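Local atomic coordinates of MSHA biogenesis protein MshE (Vibrio cholerae, PDB entry 5HTL), a protein that binds the second messenger cyclic di-GMP with high affinity through its N-terminal MshEN domain and probably takes part in biogenesis of the MSHA pilus. Residues A[11-16]-A[55-60]; A[30-33]-A[38-41]; A[41-44]-A[48-51]; A[85-90]-A[139-144]. One frame throughout, in Å; residues are numbered along the deposited sequence.

Interactions 1, 2 and 3 lie together in the helical N-terminal part of the chain, and all three touch the same cyclic di-GMP. Interactions 2 and 3 are nested, along the chain, inside the loop closed by interaction 1. Their centres are about 9 Å apart, and they share Asp41 on helix 39-45. Interaction 1 joins helix 10-16 to helix 51-62 and touches interactions 2 and 3, through Gly11 on Leu39 and Leu14 on Leu43 and Leu49. Interaction 4 follows later in the chain. It pairs helix 84-90 with helix 134-144 in the alpha/beta part, beside the mixed three-stranded sheet. Its centre is 25 to 28 Å from the others, across the chain's centre from interaction 1.

Interaction 1. Residues A[11-16]-A[55-60]; sequences GDLLVE and LNFLAQ. With C2E (9,9'-[(2R,3R,3aS,5S,7aR,9R,10R,10aS,12S,14aR)-3,5,10,12-tetrahydroxy-5,12-dioxidooctahydro-2H,7H-difuro[3,2-d:3',2'-j][1,3,7,9,2,8]tetraoxadiphosphacyclododecine-2,9-diyl]bis(2-amino-1,9-dihydro-6H-purin-6-one)), chain C.
Leu13 and Leu14 of helix 10-16 meet Phe57 of helix 51-62 through methyl groups. Leu13 CD2 lies 3.4 Å from Phe57 CD1. Leu14 CD2 comes up beside the root of the ring, 3.7 Å from Phe57 CB. Both leucines approach the ring at a slant. Leu13 has CG anti to the backbone N (chi1 -177°), which extends its branch toward Phe57. Leu14 has CG anti to its carbonyl carbon, and its CD2 reaches the base of the same ring. Gln60 stands at the margin, near Leu13 CD1.

The axes of segments 11-16 and 55-60 come within 10.6 Å, at 113°, steeply inclined to each other. Outside the pair, Phe57 also touches Ile19, and Leu14 packs on Val20.

Each helix also meets cyclic di-GMP. Gly11 N donates to guanine N7 at 3.1 Å, with an N-H...N angle of 157°. Gly11 brings its bare backbone up against this guanine. On the other helix, Leu58 CD1 lies 3.5 Å from C21 of the second guanine, and Leu58 CD2 also touches that base. Gln61 of the same helix adds a polar contact to the ligand. The interface between the helices is apolar, while base recognition by Gly11 uses a backbone N-H. The apolar packing is consistent with holding the two helices in place around the ligand.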
# COMPACT_ATOMS: atom_id res chain seq x y z
N GLY A 11 -12.65 9.34 9.98
CA GLY A 11 -13.06 10.25 11.04
C GLY A 11 -12.26 10.04 12.32
O GLY A 11 -11.66 10.98 12.84
N ASP A 12 -12.24 8.80 12.81
CA ASP A 12 -11.49 8.48 14.02
C ASP A 12 -10.02 8.80 13.88
O ASP A 12 -9.40 9.28 14.83
CB ASP A 12 -11.68 7.00 14.38
CG ASP A 12 -13.11 6.68 14.77
OD1 ASP A 12 -13.79 7.56 15.34
OD2 ASP A 12 -13.55 5.54 14.51
N LEU A 13 -9.45 8.55 12.71
CA LEU A 13 -8.05 8.86 12.46
C LEU A 13 -7.81 10.37 12.62
O LEU A 13 -6.86 10.80 13.29
CB LEU A 13 -7.65 8.39 11.06
CG LEU A 13 -6.20 8.55 10.59
CD1 LEU A 13 -5.92 7.55 9.48
CD2 LEU A 13 -5.94 9.93 10.06
N LEU A 14 -8.65 11.17 11.99
CA LEU A 14 -8.50 12.62 12.03
C LEU A 14 -8.71 13.19 13.43
O LEU A 14 -8.08 14.17 13.81
CB LEU A 14 -9.47 13.28 11.05
CG LEU A 14 -9.19 12.98 9.58
CD1 LEU A 14 -10.32 13.51 8.71
CD2 LEU A 14 -7.87 13.59 9.16
N VAL A 15 -9.61 12.59 14.21
CA VAL A 15 -9.83 13.06 15.57
C VAL A 15 -8.65 12.69 16.46
O VAL A 15 -8.17 13.52 17.22
CB VAL A 15 -11.12 12.49 16.17
CG1 VAL A 15 -11.23 12.84 17.65
CG2 VAL A 15 -12.31 13.03 15.43
N GLU A 16 -8.20 11.45 16.34
CA GLU A 16 -7.10 10.97 17.17
C GLU A 16 -5.81 11.73 16.90
O GLU A 16 -5.01 11.93 17.81
CB GLU A 16 -6.88 9.48 16.98
CG GLU A 16 -7.98 8.63 17.57
CD GLU A 16 -7.75 7.15 17.35
OE1 GLU A 16 -6.60 6.78 17.02
OE2 GLU A 16 -8.71 6.37 17.50
N LEU A 55 -5.26 14.70 1.74
CA LEU A 55 -4.27 13.95 0.98
C LEU A 55 -3.33 13.18 1.92
O LEU A 55 -3.13 11.96 1.79
CB LEU A 55 -3.47 14.92 0.12
CG LEU A 55 -2.32 14.41 -0.75
CD1 LEU A 55 -2.84 13.86 -2.06
CD2 LEU A 55 -1.35 15.54 -1.03
N ASN A 56 -2.77 13.90 2.89
CA ASN A 56 -1.80 13.32 3.80
C ASN A 56 -2.40 12.23 4.70
O ASN A 56 -1.76 11.22 4.98
CB ASN A 56 -1.15 14.41 4.66
CG ASN A 56 -0.24 15.32 3.85
OD1 ASN A 56 0.34 14.91 2.84
ND2 ASN A 56 -0.11 16.57 4.30
N PHE A 57 -3.63 12.43 5.15
CA PHE A 57 -4.24 11.44 6.04
C PHE A 57 -4.90 10.26 5.34
O PHE A 57 -4.96 9.17 5.91
CB PHE A 57 -5.13 12.12 7.09
CG PHE A 57 -4.33 12.90 8.09
CD1 PHE A 57 -3.68 12.25 9.11
CD2 PHE A 57 -4.16 14.26 7.95
CE1 PHE A 57 -2.92 12.94 10.02
CE2 PHE A 57 -3.38 14.96 8.85
CZ PHE A 57 -2.76 14.30 9.88
N LEU A 58 -5.35 10.46 4.10
CA LEU A 58 -5.73 9.32 3.27
C LEU A 58 -4.51 8.43 3.05
O LEU A 58 -4.58 7.21 3.15
CB LEU A 58 -6.29 9.79 1.93
CG LEU A 58 -7.74 10.26 1.93
CD1 LEU A 58 -8.13 10.82 0.56
CD2 LEU A 58 -8.67 9.12 2.33
N ALA A 59 -3.37 9.06 2.78
CA ALA A 59 -2.12 8.32 2.61
C ALA A 59 -1.79 7.52 3.87
O ALA A 59 -1.43 6.34 3.80
CB ALA A 59 -0.98 9.24 2.24
N GLN A 60 -1.90 8.14 5.04
CA GLN A 60 -1.66 7.42 6.28
C GLN A 60 -2.66 6.27 6.47
O GLN A 60 -2.28 5.14 6.79
CB GLN A 60 -1.71 8.38 7.47
CG GLN A 60 -1.48 7.71 8.81
CD GLN A 60 -1.31 8.71 9.94
OE1 GLN A 60 -1.14 9.90 9.70
NE2 GLN A 60 -1.33 8.21 11.17
P1 C2E C . -13.53 4.66 5.82
O2P C2E C . -12.66 5.72 6.44
O1P C2E C . -13.22 3.27 6.34
O5' C2E C . -15.04 5.05 6.11
C5' C2E C . -16.16 4.40 5.58
C4' C2E C . -17.42 5.11 5.80
O4' C2E C . -17.70 5.23 7.16
C3' C2E C . -17.37 6.52 5.27
O3' C2E C . -17.88 6.56 3.96
C2' C2E C . -18.09 7.27 6.20
O2' C2E C . -19.46 7.40 5.78
C1' C2E C . -18.00 6.55 7.50
N9 C2E C . -16.91 7.05 8.29
C8 C2E C . -15.64 7.41 8.12
N7 C2E C . -15.18 7.75 9.33
C5 C2E C . -16.18 7.59 10.25
C6 C2E C . -16.21 7.79 11.64
O6 C2E C . -15.11 8.24 12.29
N1 C2E C . -17.34 7.55 12.31
C2 C2E C . -18.42 7.10 11.66
N2 C2E C . -19.60 6.87 12.43
N3 C2E C . -18.44 6.89 10.33
C4 C2E C . -17.33 7.12 9.59
P11 C2E C . -17.25 7.52 2.86
O21 C2E C . -18.11 7.52 1.60
O11 C2E C . -17.24 8.91 3.42
O5A C2E C . -15.75 7.17 2.57
C5A C2E C . -15.37 5.92 2.03
C4A C2E C . -13.97 5.58 2.13
O4A C2E C . -13.17 6.48 1.28
C3A C2E C . -13.43 5.79 3.49
O3A C2E C . -13.33 4.60 4.25
C2A C2E C . -12.09 6.39 3.31
O2A C2E C . -11.08 5.48 3.20
C1A C2E C . -12.18 7.14 2.02
N91 C2E C . -12.57 8.54 2.06
C81 C2E C . -13.34 9.18 2.96
N71 C2E C . -13.49 10.47 2.60
C51 C2E C . -12.80 10.66 1.44
C61 C2E C . -12.58 11.74 0.58
O61 C2E C . -13.12 12.99 0.81
N11 C2E C . -11.83 11.56 -0.51
C21 C2E C . -11.29 10.37 -0.79
N21 C2E C . -10.51 10.29 -1.96
N31 C2E C . -11.48 9.31 -0.00
C41 C2E C . -12.24 9.43 1.11

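Interaction 2. Residues A[30-33]-A[38-41]; sequences NAQK and RLGD. With C2E (9,9'-[(2R,3R,3aS,5S,7aR,9R,10R,10aS,12S,14aR)-3,5,10,12-tetrahydroxy-5,12-dioxidooctahydro-2H,7H-difuro[3,2-d:3',2'-j][1,3,7,9,2,8]tetraoxadiphosphacyclododecine-2,9-diyl]bis(2-amino-1,9-dihydro-6H-purin-6-one)), chain C.
Gln32 reaches from the end of helix 22-32 to the start of helix 39-45, and its amide nitrogen stops beside the backbone of Arg38 and Leu39. Gln32 NE2 is 3.0 Å from Leu39 N. Both are donors, so they do not bond to each other. They converge instead on one phosphate oxygen of cyclic di-GMP. Gln32 NE2 donates to O11 at 2.9 Å, and Leu39 N donates to the same O11 at 2.8 Å. The other end of the amide serves the ribose, whose O2' donates to Gln32 OE1 at 3.1 Å. The glutamine chain is extended beyond CG (chi2 178°), which carries the amide out to the ligand. NE2 also bonds to Arg37 O, so both ends of the amide are held and its rotation is probably fixed.

Arg38 occupies the N-cap position of helix 39-45. The phosphate thus lies at a helix N-terminus, where the helix dipole would be expected to favour a negative charge. This is part of the MshEN ligand pocket. The side chain of Arg38 starts away from Gln32 and bends at chi2. Arg38 NH1 donates to phosphate O21 at 3.0 Å, in the guanidinium plane.

Past the cap, the backbone reads a guanine. Gly40 N donates to N71 at 3.0 Å, with an angle of 166°. Asp41 N makes a weak bond to O61. The Leu39 side chain turns to the other base instead, where Leu39 CD2 is 3.4 Å from N7. Leu39 also packs on Leu25, Ala28 and Leu29 of helix 22-32.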
# COMPACT_ATOMS: atom_id res chain seq x y z
N ASN A 30 -23.42 13.78 9.93
CA ASN A 30 -24.83 14.17 9.76
C ASN A 30 -25.06 14.83 8.40
O ASN A 30 -26.03 14.53 7.70
CB ASN A 30 -25.26 15.14 10.87
CG ASN A 30 -25.28 14.49 12.25
OD1 ASN A 30 -25.34 13.27 12.37
ND2 ASN A 30 -25.25 15.32 13.29
N ALA A 31 -24.14 15.71 8.03
CA ALA A 31 -24.28 16.52 6.81
C ALA A 31 -24.02 15.75 5.52
O ALA A 31 -24.55 16.10 4.46
CB ALA A 31 -23.34 17.72 6.89
N GLN A 32 -23.22 14.70 5.61
CA GLN A 32 -22.83 13.91 4.45
C GLN A 32 -24.00 13.08 3.89
O GLN A 32 -24.07 12.83 2.68
CB GLN A 32 -21.64 13.01 4.83
CG GLN A 32 -21.62 11.66 4.16
CD GLN A 32 -20.41 10.84 4.55
OE1 GLN A 32 -20.28 10.40 5.69
NE2 GLN A 32 -19.54 10.60 3.59
N LYS A 33 -24.92 12.70 4.77
CA LYS A 33 -26.00 11.77 4.42
C LYS A 33 -26.74 12.14 3.14
O LYS A 33 -27.24 13.26 3.00
CB LYS A 33 -26.97 11.59 5.58
CG LYS A 33 -26.37 10.85 6.77
CD LYS A 33 -27.38 10.71 7.90
CE LYS A 33 -26.79 9.92 9.05
NZ LYS A 33 -26.33 8.59 8.58
N ARG A 38 -18.20 12.11 -0.04
CA ARG A 38 -17.48 11.36 0.98
C ARG A 38 -17.15 12.25 2.19
O ARG A 38 -17.32 13.47 2.14
CB ARG A 38 -16.25 10.69 0.39
CG ARG A 38 -16.60 9.78 -0.80
CD ARG A 38 -15.74 8.53 -0.83
NE ARG A 38 -16.01 7.73 -2.03
CZ ARG A 38 -16.83 6.69 -2.09
NH1 ARG A 38 -17.49 6.27 -1.01
NH2 ARG A 38 -16.98 6.05 -3.23
N LEU A 39 -16.69 11.62 3.27
CA LEU A 39 -16.51 12.32 4.53
C LEU A 39 -15.45 13.42 4.47
O LEU A 39 -15.66 14.52 4.99
CB LEU A 39 -16.17 11.34 5.65
CG LEU A 39 -15.86 11.95 7.01
CD1 LEU A 39 -17.05 12.75 7.56
CD2 LEU A 39 -15.44 10.85 7.97
N GLY A 40 -14.31 13.12 3.86
CA GLY A 40 -13.23 14.08 3.77
C GLY A 40 -13.67 15.35 3.06
O GLY A 40 -13.45 16.47 3.55
N ASP A 41 -14.31 15.18 1.91
CA ASP A 41 -14.81 16.32 1.14
C ASP A 41 -15.88 17.09 1.91
O ASP A 41 -15.99 18.31 1.80
CB ASP A 41 -15.30 15.86 -0.24
CG ASP A 41 -14.16 15.51 -1.19
OD1 ASP A 41 -13.04 16.07 -1.06
OD2 ASP A 41 -14.38 14.68 -2.10
P1 C2E C . -13.53 4.66 5.82
O2P C2E C . -12.66 5.72 6.44
O1P C2E C . -13.22 3.27 6.34
O5' C2E C . -15.04 5.05 6.11
C5' C2E C . -16.16 4.40 5.58
C4' C2E C . -17.42 5.11 5.80
O4' C2E C . -17.70 5.23 7.16
C3' C2E C . -17.37 6.52 5.27
O3' C2E C . -17.88 6.56 3.96
C2' C2E C . -18.09 7.27 6.20
O2' C2E C . -19.46 7.40 5.78
C1' C2E C . -18.00 6.55 7.50
N9 C2E C . -16.91 7.05 8.29
C8 C2E C . -15.64 7.41 8.12
N7 C2E C . -15.18 7.75 9.33
C5 C2E C . -16.18 7.59 10.25
C6 C2E C . -16.21 7.79 11.64
O6 C2E C . -15.11 8.24 12.29
N1 C2E C . -17.34 7.55 12.31
C2 C2E C . -18.42 7.10 11.66
N2 C2E C . -19.60 6.87 12.43
N3 C2E C . -18.44 6.89 10.33
C4 C2E C . -17.33 7.12 9.59
P11 C2E C . -17.25 7.52 2.86
O21 C2E C . -18.11 7.52 1.60
O11 C2E C . -17.24 8.91 3.42
O5A C2E C . -15.75 7.17 2.57
C5A C2E C . -15.37 5.92 2.03
C4A C2E C . -13.97 5.58 2.13
O4A C2E C . -13.17 6.48 1.28
C3A C2E C . -13.43 5.79 3.49
O3A C2E C . -13.33 4.60 4.25
C2A C2E C . -12.09 6.39 3.31
O2A C2E C . -11.08 5.48 3.20
C1A C2E C . -12.18 7.14 2.02
N91 C2E C . -12.57 8.54 2.06
C81 C2E C . -13.34 9.18 2.96
N71 C2E C . -13.49 10.47 2.60
C51 C2E C . -12.80 10.66 1.44
C61 C2E C . -12.58 11.74 0.58
O61 C2E C . -13.12 12.99 0.81
N11 C2E C . -11.83 11.56 -0.51
C21 C2E C . -11.29 10.37 -0.79
N21 C2E C . -10.51 10.29 -1.96
N31 C2E C . -11.48 9.31 -0.00
C41 C2E C . -12.24 9.43 1.11

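Interaction 3. Residues A[41-44]-A[48-51]; sequences DTLI and FLSE. With C2E (9,9'-[(2R,3R,3aS,5S,7aR,9R,10R,10aS,12S,14aR)-3,5,10,12-tetrahydroxy-5,12-dioxidooctahydro-2H,7H-difuro[3,2-d:3',2'-j][1,3,7,9,2,8]tetraoxadiphosphacyclododecine-2,9-diyl]bis(2-amino-1,9-dihydro-6H-purin-6-one)), chain C.
The Phe48 ring is met at its edge by Leu43, whose CD2 lies in the ring plane, 4.0 Å from Phe48 CD2. The two side chains cross at about a right angle. Gln24 and Gln27 of helix 22-32 also touch Phe48. The carboxylate of Glu51 meets Ile44. Ile44 CD1 is 3.5 Å from Glu51 OE2, and these two side chains also cross at about a right angle. Glu51 bends at chi2 (-76°), which folds its end back over the isoleucine tip.

Between these groups sits Leu49. Leu49 CB lies 3.9 Å from Leu43 CB and also touches Ile44 CG1. Leu54 of helix 51-62 packs on both Ile44 and Leu49.

The backbone closes the turn after helix 39-45. Phe48 N donates to Leu43 O at 3.0 Å. The donor is tilted 22° from the carbonyl plane. One residue on, Ile44 CA points its hydrogen at Leu49 O, a CA-H...O contact of 3.3 Å. A water donates to both Ile44 O and Leu49 O, bridging two carbonyls that cannot bond to each other. Ser50 then takes the N-cap position of helix 51-62, and its side chain caps a backbone N beyond it.

Asp41 OD1 and Glu51 OE2 are 4.5 Å apart. Their like charges would probably raise the proton affinity of each somewhat. The contact therefore closes the loop between helix 39-45 and helix 51-62, with an apolar centre, one direct backbone bond, a water bridge and two acidic groups at its margin.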
# COMPACT_ATOMS: atom_id res chain seq x y z
N ASP A 41 -14.31 15.18 1.91
CA ASP A 41 -14.81 16.32 1.14
C ASP A 41 -15.88 17.09 1.91
O ASP A 41 -15.99 18.31 1.80
CB ASP A 41 -15.30 15.86 -0.24
CG ASP A 41 -14.16 15.51 -1.19
OD1 ASP A 41 -13.04 16.07 -1.06
OD2 ASP A 41 -14.38 14.68 -2.10
N THR A 42 -16.66 16.40 2.73
CA THR A 42 -17.64 17.07 3.59
C THR A 42 -16.95 17.93 4.66
O THR A 42 -17.33 19.08 4.89
CB THR A 42 -18.61 16.08 4.23
OG1 THR A 42 -19.27 15.33 3.19
CG2 THR A 42 -19.67 16.82 5.03
N LEU A 43 -15.95 17.36 5.31
CA LEU A 43 -15.13 18.10 6.26
C LEU A 43 -14.46 19.32 5.63
O LEU A 43 -14.40 20.39 6.24
CB LEU A 43 -14.10 17.17 6.87
CG LEU A 43 -14.68 16.13 7.84
CD1 LEU A 43 -13.67 15.03 8.06
CD2 LEU A 43 -15.08 16.79 9.15
N ILE A 44 -13.97 19.18 4.39
CA ILE A 44 -13.37 20.31 3.68
C ILE A 44 -14.40 21.39 3.36
O ILE A 44 -14.15 22.58 3.54
CB ILE A 44 -12.71 19.84 2.37
CG1 ILE A 44 -11.47 19.01 2.67
CG2 ILE A 44 -12.32 21.05 1.50
CD1 ILE A 44 -10.89 18.35 1.44
N PHE A 48 -13.28 22.46 8.06
CA PHE A 48 -12.60 21.82 9.19
C PHE A 48 -11.29 21.14 8.78
O PHE A 48 -10.47 20.77 9.63
CB PHE A 48 -13.51 20.77 9.81
CG PHE A 48 -14.83 21.31 10.31
CD1 PHE A 48 -14.95 22.63 10.77
CD2 PHE A 48 -15.95 20.50 10.33
CE1 PHE A 48 -16.17 23.10 11.23
CE2 PHE A 48 -17.17 20.96 10.80
CZ PHE A 48 -17.28 22.26 11.25
N LEU A 49 -11.13 20.96 7.48
CA LEU A 49 -10.03 20.19 6.91
C LEU A 49 -9.65 20.85 5.59
O LEU A 49 -10.50 21.45 4.93
CB LEU A 49 -10.52 18.76 6.66
CG LEU A 49 -9.52 17.68 6.24
CD1 LEU A 49 -8.58 17.31 7.37
CD2 LEU A 49 -10.23 16.44 5.72
N SER A 50 -8.38 20.75 5.22
CA SER A 50 -7.92 21.23 3.91
C SER A 50 -7.66 20.07 2.94
O SER A 50 -7.58 18.90 3.34
CB SER A 50 -6.63 22.02 4.06
OG SER A 50 -5.55 21.16 4.36
N GLU A 51 -7.51 20.40 1.66
CA GLU A 51 -7.19 19.39 0.65
C GLU A 51 -5.86 18.69 0.93
O GLU A 51 -5.76 17.48 0.76
CB GLU A 51 -7.18 20.02 -0.75
CG GLU A 51 -8.54 20.51 -1.21
CD GLU A 51 -9.49 19.40 -1.65
OE1 GLU A 51 -10.62 19.73 -2.08
OE2 GLU A 51 -9.12 18.21 -1.59
P1 C2E C . -13.53 4.66 5.82
O2P C2E C . -12.66 5.72 6.44
O1P C2E C . -13.22 3.27 6.34
O5' C2E C . -15.04 5.05 6.11
C5' C2E C . -16.16 4.40 5.58
C4' C2E C . -17.42 5.11 5.80
O4' C2E C . -17.70 5.23 7.16
C3' C2E C . -17.37 6.52 5.27
O3' C2E C . -17.88 6.56 3.96
C2' C2E C . -18.09 7.27 6.20
O2' C2E C . -19.46 7.40 5.78
C1' C2E C . -18.00 6.55 7.50
N9 C2E C . -16.91 7.05 8.29
C8 C2E C . -15.64 7.41 8.12
N7 C2E C . -15.18 7.75 9.33
C5 C2E C . -16.18 7.59 10.25
C6 C2E C . -16.21 7.79 11.64
O6 C2E C . -15.11 8.24 12.29
N1 C2E C . -17.34 7.55 12.31
C2 C2E C . -18.42 7.10 11.66
N2 C2E C . -19.60 6.87 12.43
N3 C2E C . -18.44 6.89 10.33
C4 C2E C . -17.33 7.12 9.59
P11 C2E C . -17.25 7.52 2.86
O21 C2E C . -18.11 7.52 1.60
O11 C2E C . -17.24 8.91 3.42
O5A C2E C . -15.75 7.17 2.57
C5A C2E C . -15.37 5.92 2.03
C4A C2E C . -13.97 5.58 2.13
O4A C2E C . -13.17 6.48 1.28
C3A C2E C . -13.43 5.79 3.49
O3A C2E C . -13.33 4.60 4.25
C2A C2E C . -12.09 6.39 3.31
O2A C2E C . -11.08 5.48 3.20
C1A C2E C . -12.18 7.14 2.02
N91 C2E C . -12.57 8.54 2.06
C81 C2E C . -13.34 9.18 2.96
N71 C2E C . -13.49 10.47 2.60
C51 C2E C . -12.80 10.66 1.44
C61 C2E C . -12.58 11.74 0.58
O61 C2E C . -13.12 12.99 0.81
N11 C2E C . -11.83 11.56 -0.51
C21 C2E C . -11.29 10.37 -0.79
N21 C2E C . -10.51 10.29 -1.96
N31 C2E C . -11.48 9.31 -0.00
C41 C2E C . -12.24 9.43 1.11
O HOH W 1 -11.44 23.80 4.14

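Interaction 4. Residues A[85-90]-A[139-144]; sequences VHARRL and DGFDRY
Arg88 of helix 84-90 forms a salt bridge with Asp142 of helix 134-144. Arg88 NH2 donates to Asp142 OD1 at 2.8 Å, and the bond is nearly straight at 173°. The oxygen lies almost in the guanidinium plane and is met close to its C-O axis. Only one carboxylate oxygen is engaged in this bridge. The guanidinium has a second acidic partner, Glu84, which takes NE. A water lies between Arg88 NH2 and Phe141 O and may link them.

Phe141 gathers the van der Waals contacts. Phe141 CB sits over the middle of one guanidinium face, 3.5 Å from Arg88 CZ. The aliphatic part of the arginine supplies an off-centre CH-pi contact, with Arg88 CG 4.2 Å from the centroid of the Phe141 ring. The Arg88 chain is extended from CG to NE, which takes it past the ring to the aspartate. The guanidinium and ring planes are 60° apart. Deeper in, Ala87 CB touches Phe141 CE2 at 3.8 Å, and Phe141 CZ rests near Ala87 O.

The helix segments run nearly antiparallel, at 171°, with axes 10.8 Å apart at closest approach. Phe141 continues inward onto Leu93 of strand 92-98. On the far flank of helix 84-90, Leu90 packs on Ala114 and Ala117 of helix 112-121. The pair thus joins the C-terminal helix to the helix that leads into the sheet.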
# COMPACT_ATOMS: atom_id res chain seq x y z
N VAL A 85 -6.92 7.52 -22.59
CA VAL A 85 -8.33 7.66 -22.24
C VAL A 85 -8.67 6.99 -20.91
O VAL A 85 -9.49 7.49 -20.14
CB VAL A 85 -9.27 7.14 -23.36
CG1 VAL A 85 -9.17 8.01 -24.61
CG2 VAL A 85 -8.99 5.69 -23.70
N HIS A 86 -8.01 5.88 -20.62
CA HIS A 86 -8.24 5.18 -19.36
C HIS A 86 -7.54 5.85 -18.19
O HIS A 86 -8.09 5.95 -17.10
CB HIS A 86 -7.87 3.72 -19.49
CG HIS A 86 -8.71 2.99 -20.49
ND1 HIS A 86 -10.06 2.81 -20.31
CD2 HIS A 86 -8.41 2.46 -21.70
CE1 HIS A 86 -10.56 2.18 -21.36
NE2 HIS A 86 -9.58 1.95 -22.21
N ALA A 87 -6.31 6.30 -18.42
CA ALA A 87 -5.57 7.04 -17.40
C ALA A 87 -6.37 8.26 -16.94
O ALA A 87 -6.54 8.50 -15.75
CB ALA A 87 -4.20 7.46 -17.95
N ARG A 88 -6.90 9.03 -17.89
CA ARG A 88 -7.69 10.20 -17.56
C ARG A 88 -9.00 9.84 -16.86
O ARG A 88 -9.35 10.47 -15.87
CB ARG A 88 -7.93 11.06 -18.81
CG ARG A 88 -6.64 11.71 -19.32
CD ARG A 88 -6.91 12.61 -20.53
NE ARG A 88 -5.71 13.28 -21.03
CZ ARG A 88 -5.22 14.42 -20.55
NH1 ARG A 88 -5.79 15.04 -19.52
NH2 ARG A 88 -4.13 14.95 -21.09
N ARG A 89 -9.70 8.82 -17.34
CA ARG A 89 -10.97 8.40 -16.71
C ARG A 89 -10.77 7.99 -15.26
O ARG A 89 -11.56 8.36 -14.38
CB ARG A 89 -11.61 7.23 -17.46
CG ARG A 89 -12.93 6.74 -16.81
CD ARG A 89 -12.69 5.49 -15.98
NE ARG A 89 -13.78 5.09 -15.09
CZ ARG A 89 -13.88 5.44 -13.80
NH1 ARG A 89 -12.98 6.23 -13.24
NH2 ARG A 89 -14.90 5.00 -13.08
N LEU A 90 -9.69 7.24 -15.01
CA LEU A 90 -9.45 6.61 -13.72
C LEU A 90 -8.60 7.48 -12.81
O LEU A 90 -8.38 7.13 -11.64
CB LEU A 90 -8.73 5.27 -13.95
CG LEU A 90 -9.56 4.24 -14.71
CD1 LEU A 90 -8.70 3.04 -15.11
CD2 LEU A 90 -10.72 3.80 -13.85
N ASP A 139 -1.61 17.46 -14.89
CA ASP A 139 -0.41 18.00 -15.51
C ASP A 139 0.45 16.86 -16.07
O ASP A 139 1.04 16.98 -17.14
CB ASP A 139 0.42 18.82 -14.52
CG ASP A 139 -0.21 20.15 -14.19
OD1 ASP A 139 0.16 20.73 -13.14
OD2 ASP A 139 -1.06 20.63 -14.97
N GLY A 140 0.51 15.75 -15.33
CA GLY A 140 1.25 14.58 -15.78
C GLY A 140 0.69 14.02 -17.08
O GLY A 140 1.45 13.74 -18.00
N PHE A 141 -0.63 13.88 -17.17
CA PHE A 141 -1.26 13.42 -18.42
C PHE A 141 -0.87 14.29 -19.60
O PHE A 141 -0.62 13.78 -20.69
CB PHE A 141 -2.79 13.40 -18.28
CG PHE A 141 -3.30 12.49 -17.19
CD1 PHE A 141 -4.45 12.83 -16.48
CD2 PHE A 141 -2.65 11.30 -16.89
CE1 PHE A 141 -4.94 12.00 -15.47
CE2 PHE A 141 -3.14 10.47 -15.87
CZ PHE A 141 -4.28 10.82 -15.17
N ASP A 142 -0.83 15.60 -19.38
CA ASP A 142 -0.51 16.55 -20.44
C ASP A 142 0.95 16.45 -20.86
O ASP A 142 1.31 16.71 -22.02
CB ASP A 142 -0.83 17.98 -19.97
CG ASP A 142 -2.30 18.19 -19.70
OD1 ASP A 142 -3.12 17.45 -20.29
OD2 ASP A 142 -2.65 19.10 -18.91
N ARG A 143 1.77 16.04 -19.91
CA ARG A 143 3.22 16.00 -20.03
C ARG A 143 3.72 14.70 -20.66
O ARG A 143 4.65 14.71 -21.48
CB ARG A 143 3.82 16.16 -18.62
CG ARG A 143 5.32 16.13 -18.51
CD ARG A 143 5.77 16.79 -17.21
NE ARG A 143 5.72 15.91 -16.05
CZ ARG A 143 4.98 16.12 -14.96
NH1 ARG A 143 4.22 17.19 -14.86
NH2 ARG A 143 5.02 15.25 -13.95
N TYR A 144 3.10 13.59 -20.29
CA TYR A 144 3.61 12.27 -20.63
C TYR A 144 2.89 11.57 -21.78
O TYR A 144 3.37 10.56 -22.29
CB TYR A 144 3.62 11.37 -19.40
CG TYR A 144 4.53 11.86 -18.30
CD1 TYR A 144 5.90 11.98 -18.51
CD2 TYR A 144 4.03 12.22 -17.06
CE1 TYR A 144 6.74 12.43 -17.51
CE2 TYR A 144 4.86 12.68 -16.05
CZ TYR A 144 6.22 12.78 -16.29
OH TYR A 144 7.05 13.23 -15.28
O HOH W 2 -1.88 14.59 -23.38